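Local coordinates for Aac(6')-ib (Escherichia coli, PDB 1V0C), which probably transfers the acetyl group of acetyl-CoA to the 6'-amino group of aminoglycoside antibiotics such as kanamycin, conferring resistance to them, at residues Y40-R45 with D118-N123; T79-M84 with G91-Y96; G104-E109 with V178-G183. The protein carries 2 engineered substitutions. All coordinates share one frame; numbering follows the deposited sequence.

Contact 1: residues Y40-R45 with D118-N123; sequences YEWLNR and DQLLAN. With KNC (kanamycin c), chain C.
Where the acetyl-CoA-binding strand 114-121 runs out, the end of helix 36-42 and the type I turn from W42 to R45 close over it: the methyl of A122 sits on the indole of W42, and the guanidinium of R45 grips the backbone just beyond. A122 CB lies 3.4 Å from the centroid of the five-membered ring of W42, 17° off its normal, a close CH-pi contact. Next to it, L120 CD2 meets L43 CD2 at 3.8 Å, the two leucines crossing at about a right angle. The strand is a central one of the GNAT fold, and its alternation sorts the side chains: L120 faces W42 and L43, whereas Q119 and L121, residues of the cofactor site, pack on helix 131-144, and L121 N bonds to acetyl-CoA. With its chain extended from CG to NE, R45 brings NH1 to 2.9 Å from A122 O; the oxygen lies in the guanidinium plane, but the nitrogen stands above the carbonyl plane. A weak bond from NH1 reaches N123 OD1; the ND2 of that amide is hydrogen-bonded to Q126. R45 NH2 forms a salt bridge with E41 OE2. Further back along the strand, D118 OD1 accepts from kanamycin N2 (2.6 Å) and O1.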
loop_
_atom_site.group_PDB
_atom_site.type_symbol
_atom_site.label_atom_id
_atom_site.label_comp_id
_atom_site.label_asym_id
_atom_site.label_seq_id
_atom_site.Cartn_x
_atom_site.Cartn_y
_atom_site.Cartn_z
ATOM N N TYR A 40 -3.999 1.085 -15.560
ATOM C CA TYR A 40 -3.780 -0.021 -16.490
ATOM C C TYR A 40 -2.390 0.087 -17.137
ATOM O O TYR A 40 -1.644 -0.882 -17.199
ATOM C CB TYR A 40 -4.890 -0.045 -17.568
ATOM C CG TYR A 40 -4.489 -0.763 -18.861
ATOM C CD1 TYR A 40 -4.256 -2.136 -18.878
ATOM C CD2 TYR A 40 -4.334 -0.053 -20.052
ATOM C CE1 TYR A 40 -3.884 -2.788 -20.046
ATOM C CE2 TYR A 40 -3.968 -0.694 -21.239
ATOM C CZ TYR A 40 -3.745 -2.049 -21.235
ATOM O OH TYR A 40 -3.396 -2.681 -22.396
ATOM N N GLU A 41 -2.056 1.276 -17.617
ATOM C CA GLU A 41 -0.742 1.529 -18.177
ATOM C C GLU A 41 0.367 1.277 -17.145
ATOM O O GLU A 41 1.348 0.582 -17.412
ATOM C CB GLU A 41 -0.646 2.969 -18.684
ATOM C CG GLU A 41 0.758 3.292 -19.154
ATOM C CD GLU A 41 0.899 4.662 -19.796
ATOM O OE1 GLU A 41 -0.073 5.446 -19.842
ATOM O OE2 GLU A 41 2.017 4.937 -20.257
ATOM N N TRP A 42 0.215 1.854 -15.959
ATOM C CA TRP A 42 1.202 1.628 -14.895
ATOM C C TRP A 42 1.459 0.148 -14.620
ATOM O O TRP A 42 2.611 -0.263 -14.516
ATOM C CB TRP A 42 0.763 2.304 -13.615
ATOM C CG TRP A 42 0.798 3.765 -13.700
ATOM C CD1 TRP A 42 1.295 4.538 -14.736
ATOM C CD2 TRP A 42 0.334 4.676 -12.701
ATOM N NE1 TRP A 42 1.165 5.871 -14.421
ATOM C CE2 TRP A 42 0.580 5.982 -13.180
ATOM C CE3 TRP A 42 -0.262 4.515 -11.436
ATOM C CZ2 TRP A 42 0.276 7.118 -12.428
ATOM C CZ3 TRP A 42 -0.591 5.655 -10.708
ATOM C CH2 TRP A 42 -0.304 6.935 -11.201
ATOM N N LEU A 43 0.388 -0.636 -14.506
ATOM C CA LEU A 43 0.485 -2.056 -14.087
ATOM C C LEU A 43 1.116 -2.943 -15.148
ATOM O O LEU A 43 1.354 -4.127 -14.929
ATOM C CB LEU A 43 -0.903 -2.603 -13.687
ATOM C CG LEU A 43 -1.521 -2.003 -12.419
ATOM C CD1 LEU A 43 -2.933 -2.557 -12.228
ATOM C CD2 LEU A 43 -0.629 -2.294 -11.178
ATOM N N ASN A 44 1.400 -2.348 -16.304
ATOM C CA ASN A 44 2.084 -3.042 -17.371
ATOM C C ASN A 44 3.499 -2.514 -17.613
ATOM O O ASN A 44 4.154 -2.920 -18.555
ATOM C CB ASN A 44 1.219 -3.003 -18.643
ATOM C CG ASN A 44 0.054 -3.993 -18.578
ATOM O OD1 ASN A 44 0.250 -5.161 -18.832
ATOM N ND2 ASN A 44 -1.150 -3.522 -18.224
ATOM N N ARG A 45 3.984 -1.620 -16.754
ATOM C CA ARG A 45 5.382 -1.185 -16.848
ATOM C C ARG A 45 6.258 -2.281 -16.218
ATOM O O ARG A 45 5.863 -2.904 -15.224
ATOM C CB ARG A 45 5.558 0.198 -16.224
ATOM C CG ARG A 45 4.849 1.307 -17.029
ATOM C CD ARG A 45 4.928 2.678 -16.398
ATOM N NE ARG A 45 4.366 3.705 -17.277
ATOM C CZ ARG A 45 4.221 4.993 -16.971
ATOM N NH1 ARG A 45 4.571 5.465 -15.781
ATOM N NH2 ARG A 45 3.703 5.814 -17.866
ATOM N N ASP A 118 -0.497 -1.370 0.471
ATOM C CA ASP A 118 0.292 -1.753 -0.701
ATOM C C ASP A 118 0.472 -0.501 -1.548
ATOM O O ASP A 118 -0.393 0.365 -1.556
ATOM C CB ASP A 118 -0.449 -2.789 -1.559
ATOM C CG ASP A 118 -0.873 -4.000 -0.779
ATOM O OD1 ASP A 118 -0.001 -4.844 -0.507
ATOM O OD2 ASP A 118 -2.085 -4.130 -0.469
ATOM N N GLN A 119 1.588 -0.381 -2.252
ATOM C CA GLN A 119 1.790 0.789 -3.086
ATOM C C GLN A 119 2.829 0.543 -4.176
ATOM O O GLN A 119 3.575 -0.432 -4.116
ATOM C CB GLN A 119 2.116 2.048 -2.253
ATOM C CG GLN A 119 3.512 2.088 -1.623
ATOM C CD GLN A 119 3.754 0.922 -0.674
ATOM O OE1 GLN A 119 2.974 0.681 0.282
ATOM N NE2 GLN A 119 4.848 0.191 -0.921
ATOM N N LEU A 120 2.852 1.425 -5.165
ATOM C CA LEU A 120 3.831 1.362 -6.238
ATOM C C LEU A 120 4.114 2.789 -6.723
ATOM O O LEU A 120 3.265 3.671 -6.602
ATOM C CB LEU A 120 3.303 0.495 -7.401
ATOM C CG LEU A 120 2.031 0.939 -8.161
ATOM C CD1 LEU A 120 2.357 1.782 -9.424
ATOM C CD2 LEU A 120 1.138 -0.243 -8.527
ATOM N N LEU A 121 5.306 2.996 -7.265
ATOM C CA LEU A 121 5.638 4.212 -7.976
ATOM C C LEU A 121 5.540 3.972 -9.500
ATOM O O LEU A 121 6.041 2.969 -10.028
ATOM C CB LEU A 121 7.027 4.713 -7.554
ATOM C CG LEU A 121 7.173 5.241 -6.109
ATOM C CD1 LEU A 121 8.656 5.507 -5.738
ATOM C CD2 LEU A 121 6.328 6.514 -5.919
ATOM N N ALA A 122 4.868 4.889 -10.180
ATOM C CA ALA A 122 4.584 4.782 -11.616
ATOM C C ALA A 122 5.823 4.844 -12.503
ATOM O O ALA A 122 5.864 4.185 -13.541
ATOM C CB ALA A 122 3.629 5.883 -12.022
ATOM N N ASN A 123 6.809 5.652 -12.107
ATOM C CA ASN A 123 7.927 6.003 -13.004
ATOM C C ASN A 123 9.239 5.379 -12.576
ATOM O O ASN A 123 9.719 5.645 -11.474
ATOM C CB ASN A 123 8.075 7.533 -13.134
ATOM C CG ASN A 123 6.788 8.213 -13.598
ATOM O OD1 ASN A 123 6.190 7.824 -14.595
ATOM N ND2 ASN A 123 6.348 9.218 -12.850
HETATM C C2 KNC C . -1.366 -6.883 -5.310
HETATM C C3 KNC C . -0.147 -7.830 -5.512
HETATM C C4 KNC C . 1.147 -7.116 -5.110
HETATM C C5 KNC C . 0.967 -6.597 -3.689
HETATM C C6 KNC C . 2.056 -5.656 -3.522
HETATM C C7 KNC C . -3.906 -8.214 0.572
HETATM C C8 KNC C . -4.622 -7.464 -0.564
HETATM C C9 KNC C . -3.821 -7.540 -1.883
HETATM C C10 KNC C . -2.330 -7.140 -1.710
HETATM C C11 KNC C . -1.620 -7.866 -0.503
HETATM C C12 KNC C . -2.462 -7.685 0.787
HETATM C C13 KNC C . -7.010 -7.415 -1.105
HETATM C C14 KNC C . -8.283 -8.013 -0.465
HETATM C C15 KNC C . -8.596 -9.397 -1.059
HETATM C C16 KNC C . -8.699 -9.339 -2.596
HETATM C C17 KNC C . -7.431 -8.705 -3.211
HETATM C C18 KNC C . -7.522 -8.687 -4.777
HETATM N N2 KNC C . -0.196 -7.427 -0.348
HETATM N N3 KNC C . -4.760 -8.221 1.807
HETATM N N4 KNC C . -9.842 -9.948 -0.516
HETATM C C1 KNC C . -1.445 -6.342 -3.850
HETATM O O5 KNC C . -0.209 -5.760 -3.485
HETATM O O7 KNC C . -0.046 -8.376 -6.848
HETATM O O8 KNC C . 2.278 -8.005 -5.124
HETATM O O9 KNC C . -1.693 -7.429 -2.938
HETATM O O1 KNC C . 2.081 -5.336 -2.133
HETATM O O10 KNC C . -4.434 -6.709 -2.893
HETATM O O11 KNC C . -5.829 -8.194 -0.716
HETATM O O12 KNC C . -7.159 -7.372 -2.578
HETATM O O13 KNC C . -8.121 -8.106 0.948
HETATM O O14 KNC C . -8.869 -10.679 -3.079
HETATM O O15 KNC C . -7.304 -7.358 -5.294
HETATM N N6 KNC C . -2.606 -7.598 -5.577
#

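Contact 2: residues T79-M84 with G91-Y96; sequences TPYIAM and GYAQSY. With KNC (kanamycin c), chain C.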
loop_
_atom_site.group_PDB
_atom_site.type_symbol
_atom_site.label_atom_id
_atom_site.label_comp_id
_atom_site.label_asym_id
_atom_site.label_seq_id
_atom_site.Cartn_x
_atom_site.Cartn_y
_atom_site.Cartn_z
ATOM N N THR A 79 -9.485 0.493 -0.201
ATOM C CA THR A 79 -9.532 1.887 -0.664
ATOM C C THR A 79 -8.297 2.214 -1.522
ATOM O O THR A 79 -7.171 2.130 -1.027
ATOM C CB THR A 79 -9.577 2.861 0.527
ATOM O OG1 THR A 79 -10.677 2.520 1.378
ATOM C CG2 THR A 79 -9.723 4.285 0.055
ATOM N N PRO A 80 -8.513 2.572 -2.813
ATOM C CA PRO A 80 -7.435 3.028 -3.713
ATOM C C PRO A 80 -7.152 4.535 -3.701
ATOM O O PRO A 80 -8.076 5.360 -3.587
ATOM C CB PRO A 80 -7.944 2.591 -5.096
ATOM C CG PRO A 80 -9.438 2.740 -5.006
ATOM C CD PRO A 80 -9.808 2.461 -3.529
ATOM N N TYR A 81 -5.875 4.876 -3.827
ATOM C CA TYR A 81 -5.386 6.255 -3.828
ATOM C C TYR A 81 -4.440 6.453 -4.997
ATOM O O TYR A 81 -3.814 5.504 -5.480
ATOM C CB TYR A 81 -4.579 6.578 -2.557
ATOM C CG TYR A 81 -5.259 6.196 -1.269
ATOM C CD1 TYR A 81 -6.203 7.043 -0.680
ATOM C CD2 TYR A 81 -4.928 4.986 -0.610
ATOM C CE1 TYR A 81 -6.835 6.688 0.528
ATOM C CE2 TYR A 81 -5.563 4.619 0.592
ATOM C CZ TYR A 81 -6.518 5.470 1.137
ATOM O OH TYR A 81 -7.131 5.120 2.316
ATOM N N ILE A 82 -4.334 7.700 -5.432
ATOM C CA ILE A 82 -3.313 8.093 -6.371
ATOM C C ILE A 82 -2.376 8.971 -5.581
ATOM O O ILE A 82 -2.827 9.848 -4.832
ATOM C CB ILE A 82 -3.907 8.804 -7.617
ATOM C CG1 ILE A 82 -4.754 7.805 -8.426
ATOM C CG2 ILE A 82 -2.788 9.444 -8.480
ATOM C CD1 ILE A 82 -3.981 6.538 -8.968
ATOM N N ALA A 83 -1.081 8.666 -5.664
ATOM C CA ALA A 83 -0.081 9.528 -5.051
ATOM C C ALA A 83 0.239 10.688 -5.993
ATOM O O ALA A 83 0.440 10.489 -7.206
ATOM C CB ALA A 83 1.195 8.740 -4.683
ATOM N N MET A 84 0.309 11.886 -5.412
ATOM C CA MET A 84 0.506 13.125 -6.140
ATOM C C MET A 84 1.800 13.840 -5.711
ATOM O O MET A 84 2.147 13.887 -4.528
ATOM C CB MET A 84 -0.699 14.064 -5.914
ATOM C CG MET A 84 -2.046 13.517 -6.376
ATOM S SD MET A 84 -2.167 13.162 -8.146
ATOM C CE MET A 84 -2.059 14.848 -8.768
ATOM N N GLY A 91 2.076 7.556 -8.468
ATOM C CA GLY A 91 1.929 6.170 -8.035
ATOM C C GLY A 91 0.539 5.815 -7.570
ATOM O O GLY A 91 -0.338 6.680 -7.492
ATOM N N TYR A 92 0.366 4.535 -7.245
ATOM C CA TYR A 92 -0.883 3.987 -6.740
ATOM C C TYR A 92 -0.630 3.435 -5.344
ATOM O O TYR A 92 0.438 2.872 -5.079
ATOM C CB TYR A 92 -1.400 2.877 -7.686
ATOM C CG TYR A 92 -2.559 2.040 -7.119
ATOM C CD1 TYR A 92 -3.888 2.472 -7.255
ATOM C CD2 TYR A 92 -2.322 0.834 -6.464
ATOM C CE1 TYR A 92 -4.946 1.726 -6.744
ATOM C CE2 TYR A 92 -3.377 0.078 -5.950
ATOM C CZ TYR A 92 -4.694 0.548 -6.087
ATOM O OH TYR A 92 -5.754 -0.171 -5.596
ATOM N N ALA A 93 -1.593 3.635 -4.445
ATOM C CA ALA A 93 -1.584 2.975 -3.152
ATOM C C ALA A 93 -2.979 2.475 -2.833
ATOM O O ALA A 93 -3.971 2.938 -3.404
ATOM C CB ALA A 93 -1.065 3.919 -2.037
ATOM N N GLN A 94 -3.048 1.524 -1.916
ATOM C CA GLN A 94 -4.302 1.083 -1.351
ATOM C C GLN A 94 -4.147 0.822 0.148
ATOM O O GLN A 94 -3.055 0.468 0.626
ATOM C CB GLN A 94 -4.843 -0.169 -2.063
ATOM C CG GLN A 94 -3.837 -1.301 -2.187
ATOM C CD GLN A 94 -4.392 -2.525 -2.880
ATOM O OE1 GLN A 94 -5.113 -2.419 -3.873
ATOM N NE2 GLN A 94 -4.024 -3.705 -2.379
ATOM N N SER A 95 -5.250 1.010 0.880
ATOM C CA SER A 95 -5.342 0.559 2.262
ATOM C C SER A 95 -6.515 -0.394 2.347
ATOM O O SER A 95 -7.423 -0.335 1.526
ATOM C CB SER A 95 -5.492 1.745 3.225
ATOM O OG SER A 95 -6.717 2.425 2.982
ATOM N N TYR A 96 -6.492 -1.304 3.307
ATOM C CA TYR A 96 -7.562 -2.257 3.429
ATOM C C TYR A 96 -7.761 -2.594 4.911
ATOM O O TYR A 96 -6.819 -2.510 5.703
ATOM C CB TYR A 96 -7.290 -3.539 2.576
ATOM C CG TYR A 96 -5.979 -4.238 2.909
ATOM C CD1 TYR A 96 -5.910 -5.148 3.968
ATOM C CD2 TYR A 96 -4.808 -3.980 2.176
ATOM C CE1 TYR A 96 -4.713 -5.782 4.318
ATOM C CE2 TYR A 96 -3.581 -4.626 2.520
ATOM C CZ TYR A 96 -3.555 -5.519 3.602
ATOM O OH TYR A 96 -2.392 -6.178 3.990
HETATM C C2 KNC C . -1.366 -6.883 -5.310
HETATM C C3 KNC C . -0.147 -7.830 -5.512
HETATM C C4 KNC C . 1.147 -7.116 -5.110
HETATM C C5 KNC C . 0.967 -6.597 -3.689
HETATM C C6 KNC C . 2.056 -5.656 -3.522
HETATM C C7 KNC C . -3.906 -8.214 0.572
HETATM C C8 KNC C . -4.622 -7.464 -0.564
HETATM C C9 KNC C . -3.821 -7.540 -1.883
HETATM C C10 KNC C . -2.330 -7.140 -1.710
HETATM C C11 KNC C . -1.620 -7.866 -0.503
HETATM C C12 KNC C . -2.462 -7.685 0.787
HETATM C C13 KNC C . -7.010 -7.415 -1.105
HETATM C C14 KNC C . -8.283 -8.013 -0.465
HETATM C C15 KNC C . -8.596 -9.397 -1.059
HETATM C C16 KNC C . -8.699 -9.339 -2.596
HETATM C C17 KNC C . -7.431 -8.705 -3.211
HETATM C C18 KNC C . -7.522 -8.687 -4.777
HETATM N N2 KNC C . -0.196 -7.427 -0.348
HETATM N N3 KNC C . -4.760 -8.221 1.807
HETATM N N4 KNC C . -9.842 -9.948 -0.516
HETATM C C1 KNC C . -1.445 -6.342 -3.850
HETATM O O5 KNC C . -0.209 -5.760 -3.485
HETATM O O7 KNC C . -0.046 -8.376 -6.848
HETATM O O8 KNC C . 2.278 -8.005 -5.124
HETATM O O9 KNC C . -1.693 -7.429 -2.938
HETATM O O1 KNC C . 2.081 -5.336 -2.133
HETATM O O10 KNC C . -4.434 -6.709 -2.893
HETATM O O11 KNC C . -5.829 -8.194 -0.716
HETATM O O12 KNC C . -7.159 -7.372 -2.578
HETATM O O13 KNC C . -8.121 -8.106 0.948
HETATM O O14 KNC C . -8.869 -10.679 -3.079
HETATM O O15 KNC C . -7.304 -7.358 -5.294
HETATM N N6 KNC C . -2.606 -7.598 -5.577
#
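T79-M84 and G91-Y96 pair as the two arms of an antiparallel beta hairpin, a ladder that supplies most of the polar bonds between them. T79 with S95, Y81 with A93 and A83 with G91 are hydrogen-bonded pairs, alternating with the non-hydrogen-bonded pairs P80 with Q94 and I82 with Y92. T79 N gives S95 O a bond of 2.8 Å, nearly straight at 172°, and Y81 N reaches A93 O at 2.7 Å. At the non-hydrogen-bonded pairs, CA-H...O contacts fill in; the shortest puts Q94 CA 3.1 Å from T79 O.

A side-chain bond reinforces the ladder: Y81 OH and S95 OG lie 2.8 Å apart, the serine oxygen meeting the ring at its edge. S95 OG reaches this place because chi1 of 64° sets it between the backbone N and the carbonyl carbon.

Apolar contacts occupy the face bearing P80, I82 and Y92. P80 CB comes to 3.5 Å from Y92 CE1, while I82 CD1 stands at the edge of the same ring. Y92 OH then donates in the carbonyl plane to a lone pair of Q94 OE1, which fixes the amide with its nitrogen toward the antibiotic. Q94 NE2 consequently bonds to kanamycin O10 (3.1 Å) and also to D118. Y96 offers a ring face to kanamycin N3.

Within the sheet, strand 26-30 flanks the first arm and strand 114-121 the second, and helix 131-144 covers the face bearing Y81, A93 and S95.

Contact 3: residues G104-E109 with V178-G183; sequences GWWEEE and VTTPDG. Engineered in segment 104-109: W105 (natural residue Arg). Engineered in segment 178-183: D182 (natural residue Tyr). With KNC (kanamycin c), chain C.
With CG anti to the carbonyl carbon (chi1 -71°), W105 carries its indole in between P181 and the bound kanamycin; W106, its CG likewise beside the backbone N, turns its indole toward T180. W105 is an engineered residue, arginine in the natural sequence. Its six-membered ring receives P181 CD 3.5 Å from the centroid and 11° off the normal, a CH-pi contact centred over the face. Kanamycin lies against the opposite face, with C7 and N3 both 3.6 Å from W105 CE3, so the indole is sandwiched between proline and antibiotic. At its edge comes the carboxylate of D182, also engineered (tyrosine in nature): OD2 is 3.6 Å from W105 CH2, with the two planes 88° apart.

Here, at the aminoglycoside pocket of the GNAT fold, a loop between strands 88-97 and 114-121 meets the end of strand 173-180 and the tight turn that leads into strand 183-191. The turn, type I from T180 to G183, is braced by T180 OG1, which donates in plane to a lone pair of G183 O at 2.9 Å; T180 N bonds to the same oxygen. T180 also packs against both indoles, its CB 3.5 Å from W105 CZ3 and its CG2 3.9 Å from W106 CH2. V178 CG2 lies near W106 CZ3, while the NE1 edge of W106 is turned to kanamycin N3 in the ring plane; its ring also meets that of Y96, the planes nearly parallel.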
loop_
_atom_site.group_PDB
_atom_site.type_symbol
_atom_site.label_atom_id
_atom_site.label_comp_id
_atom_site.label_asym_id
_atom_site.label_seq_id
_atom_site.Cartn_x
_atom_site.Cartn_y
_atom_site.Cartn_z
ATOM N N GLY A 104 -8.825 -16.321 2.069
ATOM C CA GLY A 104 -7.611 -16.831 2.746
ATOM C C GLY A 104 -6.713 -15.756 3.356
ATOM O O GLY A 104 -5.694 -16.066 4.007
ATOM N N TRP A 105 -7.096 -14.492 3.160
ATOM C CA TRP A 105 -6.334 -13.338 3.663
ATOM C C TRP A 105 -6.579 -13.002 5.142
ATOM O O TRP A 105 -7.730 -12.833 5.573
ATOM C CB TRP A 105 -6.630 -12.118 2.807
ATOM C CG TRP A 105 -6.045 -12.196 1.448
ATOM C CD1 TRP A 105 -6.699 -12.517 0.285
ATOM C CD2 TRP A 105 -4.685 -11.941 1.088
ATOM N NE1 TRP A 105 -5.819 -12.480 -0.772
ATOM C CE2 TRP A 105 -4.580 -12.122 -0.310
ATOM C CE3 TRP A 105 -3.538 -11.586 1.814
ATOM C CZ2 TRP A 105 -3.370 -11.961 -1.000
ATOM C CZ3 TRP A 105 -2.351 -11.415 1.139
ATOM C CH2 TRP A 105 -2.269 -11.612 -0.258
ATOM N N TRP A 106 -5.493 -12.920 5.911
ATOM C CA TRP A 106 -5.514 -12.403 7.314
ATOM C C TRP A 106 -6.516 -13.112 8.221
ATOM O O TRP A 106 -7.179 -12.490 9.042
ATOM C CB TRP A 106 -5.682 -10.856 7.338
ATOM C CG TRP A 106 -4.798 -10.264 6.306
ATOM C CD1 TRP A 106 -5.179 -9.577 5.179
ATOM C CD2 TRP A 106 -3.373 -10.413 6.222
ATOM N NE1 TRP A 106 -4.076 -9.271 4.410
ATOM C CE2 TRP A 106 -2.954 -9.771 5.022
ATOM C CE3 TRP A 106 -2.404 -11.025 7.045
ATOM C CZ2 TRP A 106 -1.609 -9.713 4.631
ATOM C CZ3 TRP A 106 -1.068 -10.967 6.650
ATOM C CH2 TRP A 106 -0.687 -10.316 5.451
ATOM N N GLU A 107 -6.593 -14.435 8.092
ATOM C CA GLU A 107 -7.595 -15.221 8.848
ATOM C C GLU A 107 -7.404 -15.275 10.362
ATOM O O GLU A 107 -8.352 -15.564 11.082
ATOM C CB GLU A 107 -7.702 -16.626 8.284
ATOM C CG GLU A 107 -8.279 -16.647 6.892
ATOM C CD GLU A 107 -8.434 -18.050 6.373
ATOM O OE1 GLU A 107 -7.764 -18.969 6.919
ATOM O OE2 GLU A 107 -9.228 -18.231 5.428
ATOM N N GLU A 108 -6.196 -14.994 10.842
ATOM C CA GLU A 108 -5.945 -14.950 12.283
ATOM C C GLU A 108 -6.173 -13.557 12.892
ATOM O O GLU A 108 -6.039 -13.384 14.101
ATOM C CB GLU A 108 -4.511 -15.392 12.593
ATOM C CG GLU A 108 -4.140 -16.801 12.108
ATOM C CD GLU A 108 -2.629 -17.078 12.220
ATOM O OE1 GLU A 108 -2.131 -17.943 11.443
ATOM O OE2 GLU A 108 -1.933 -16.426 13.065
ATOM N N GLU A 109 -6.478 -12.559 12.062
ATOM C CA GLU A 109 -6.718 -11.211 12.584
ATOM C C GLU A 109 -7.988 -11.200 13.447
ATOM O O GLU A 109 -8.973 -11.838 13.110
ATOM C CB GLU A 109 -6.814 -10.166 11.448
ATOM C CG GLU A 109 -6.854 -8.709 11.950
ATOM C CD GLU A 109 -5.724 -8.389 12.929
ATOM O OE1 GLU A 109 -4.581 -8.228 12.489
ATOM O OE2 GLU A 109 -5.964 -8.294 14.149
ATOM N N VAL A 178 4.967 -14.873 7.304
ATOM C CA VAL A 178 3.595 -15.411 7.328
ATOM C C VAL A 178 3.275 -15.956 5.955
ATOM O O VAL A 178 3.826 -15.475 4.969
ATOM C CB VAL A 178 2.547 -14.313 7.662
ATOM C CG1 VAL A 178 2.735 -13.808 9.085
ATOM C CG2 VAL A 178 2.589 -13.163 6.620
ATOM N N THR A 179 2.388 -16.949 5.886
ATOM C CA THR A 179 1.947 -17.477 4.609
ATOM C C THR A 179 0.679 -16.748 4.224
ATOM O O THR A 179 -0.224 -16.604 5.046
ATOM C CB THR A 179 1.621 -18.983 4.682
ATOM O OG1 THR A 179 2.725 -19.668 5.272
ATOM C CG2 THR A 179 1.400 -19.546 3.265
ATOM N N THR A 180 0.627 -16.264 2.986
ATOM C CA THR A 180 -0.572 -15.593 2.478
ATOM C C THR A 180 -1.014 -16.312 1.197
ATOM O O THR A 180 -0.295 -17.180 0.707
ATOM C CB THR A 180 -0.324 -14.094 2.156
ATOM O OG1 THR A 180 0.355 -13.970 0.892
ATOM C CG2 THR A 180 0.461 -13.373 3.272
ATOM N N PRO A 181 -2.203 -15.974 0.661
ATOM C CA PRO A 181 -2.556 -16.496 -0.672
ATOM C C PRO A 181 -1.584 -16.114 -1.797
ATOM O O PRO A 181 -1.538 -16.809 -2.798
ATOM C CB PRO A 181 -3.954 -15.905 -0.932
ATOM C CG PRO A 181 -4.502 -15.623 0.480
ATOM C CD PRO A 181 -3.290 -15.158 1.244
ATOM N N ASP A 182 -0.843 -15.021 -1.662
ATOM C CA ASP A 182 0.244 -14.718 -2.598
ATOM C C ASP A 182 1.626 -15.334 -2.195
ATOM O O ASP A 182 2.681 -14.805 -2.618
ATOM C CB ASP A 182 0.433 -13.193 -2.767
ATOM C CG ASP A 182 -0.715 -12.493 -3.536
ATOM O OD1 ASP A 182 -1.562 -13.169 -4.174
ATOM O OD2 ASP A 182 -0.739 -11.230 -3.487
ATOM N N GLY A 183 1.658 -16.388 -1.367
ATOM C CA GLY A 183 2.950 -16.976 -0.933
ATOM C C GLY A 183 3.459 -16.391 0.389
ATOM O O GLY A 183 2.784 -15.545 0.977
HETATM C C2 KNC C . -1.366 -6.883 -5.310
HETATM C C3 KNC C . -0.147 -7.830 -5.512
HETATM C C4 KNC C . 1.147 -7.116 -5.110
HETATM C C5 KNC C . 0.967 -6.597 -3.689
HETATM C C6 KNC C . 2.056 -5.656 -3.522
HETATM C C7 KNC C . -3.906 -8.214 0.572
HETATM C C8 KNC C . -4.622 -7.464 -0.564
HETATM C C9 KNC C . -3.821 -7.540 -1.883
HETATM C C10 KNC C . -2.330 -7.140 -1.710
HETATM C C11 KNC C . -1.620 -7.866 -0.503
HETATM C C12 KNC C . -2.462 -7.685 0.787
HETATM C C13 KNC C . -7.010 -7.415 -1.105
HETATM C C14 KNC C . -8.283 -8.013 -0.465
HETATM C C15 KNC C . -8.596 -9.397 -1.059
HETATM C C16 KNC C . -8.699 -9.339 -2.596
HETATM C C17 KNC C . -7.431 -8.705 -3.211
HETATM C C18 KNC C . -7.522 -8.687 -4.777
HETATM N N2 KNC C . -0.196 -7.427 -0.348
HETATM N N3 KNC C . -4.760 -8.221 1.807
HETATM N N4 KNC C . -9.842 -9.948 -0.516
HETATM C C1 KNC C . -1.445 -6.342 -3.850
HETATM O O5 KNC C . -0.209 -5.760 -3.485
HETATM O O7 KNC C . -0.046 -8.376 -6.848
HETATM O O8 KNC C . 2.278 -8.005 -5.124
HETATM O O9 KNC C . -1.693 -7.429 -2.938
HETATM O O1 KNC C . 2.081 -5.336 -2.133
HETATM O O10 KNC C . -4.434 -6.709 -2.893
HETATM O O11 KNC C . -5.829 -8.194 -0.716
HETATM O O12 KNC C . -7.159 -7.372 -2.578
HETATM O O13 KNC C . -8.121 -8.106 0.948
HETATM O O14 KNC C . -8.869 -10.679 -3.079
HETATM O O15 KNC C . -7.304 -7.358 -5.294
HETATM N N6 KNC C . -2.606 -7.598 -5.577
#

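All three contacts touch kanamycin, and contact 1 also reaches acetyl-CoA through L121, so one sheet carries both substrates. Contacts 1 and 2 are joined directly, their centres 11 Å apart: strands 88-97 and 114-121 are neighbours, L120 N lies 2.8 Å from Y92 O, and W42 CZ3 packs 3.3 Å from G91 C. Beside the antibiotic the two are tied again, D118 OD2 and Q94 NE2 being 2.8 Å apart. Contact 3 lies farther off, its centre 21 Å from that of contact 2 and 24 Å from that of contact 1. It touches contact 2 where Y96 OH packs 3.5 Å from W106 NE1, while contact 1 remains about 7 Å away between nearest atoms.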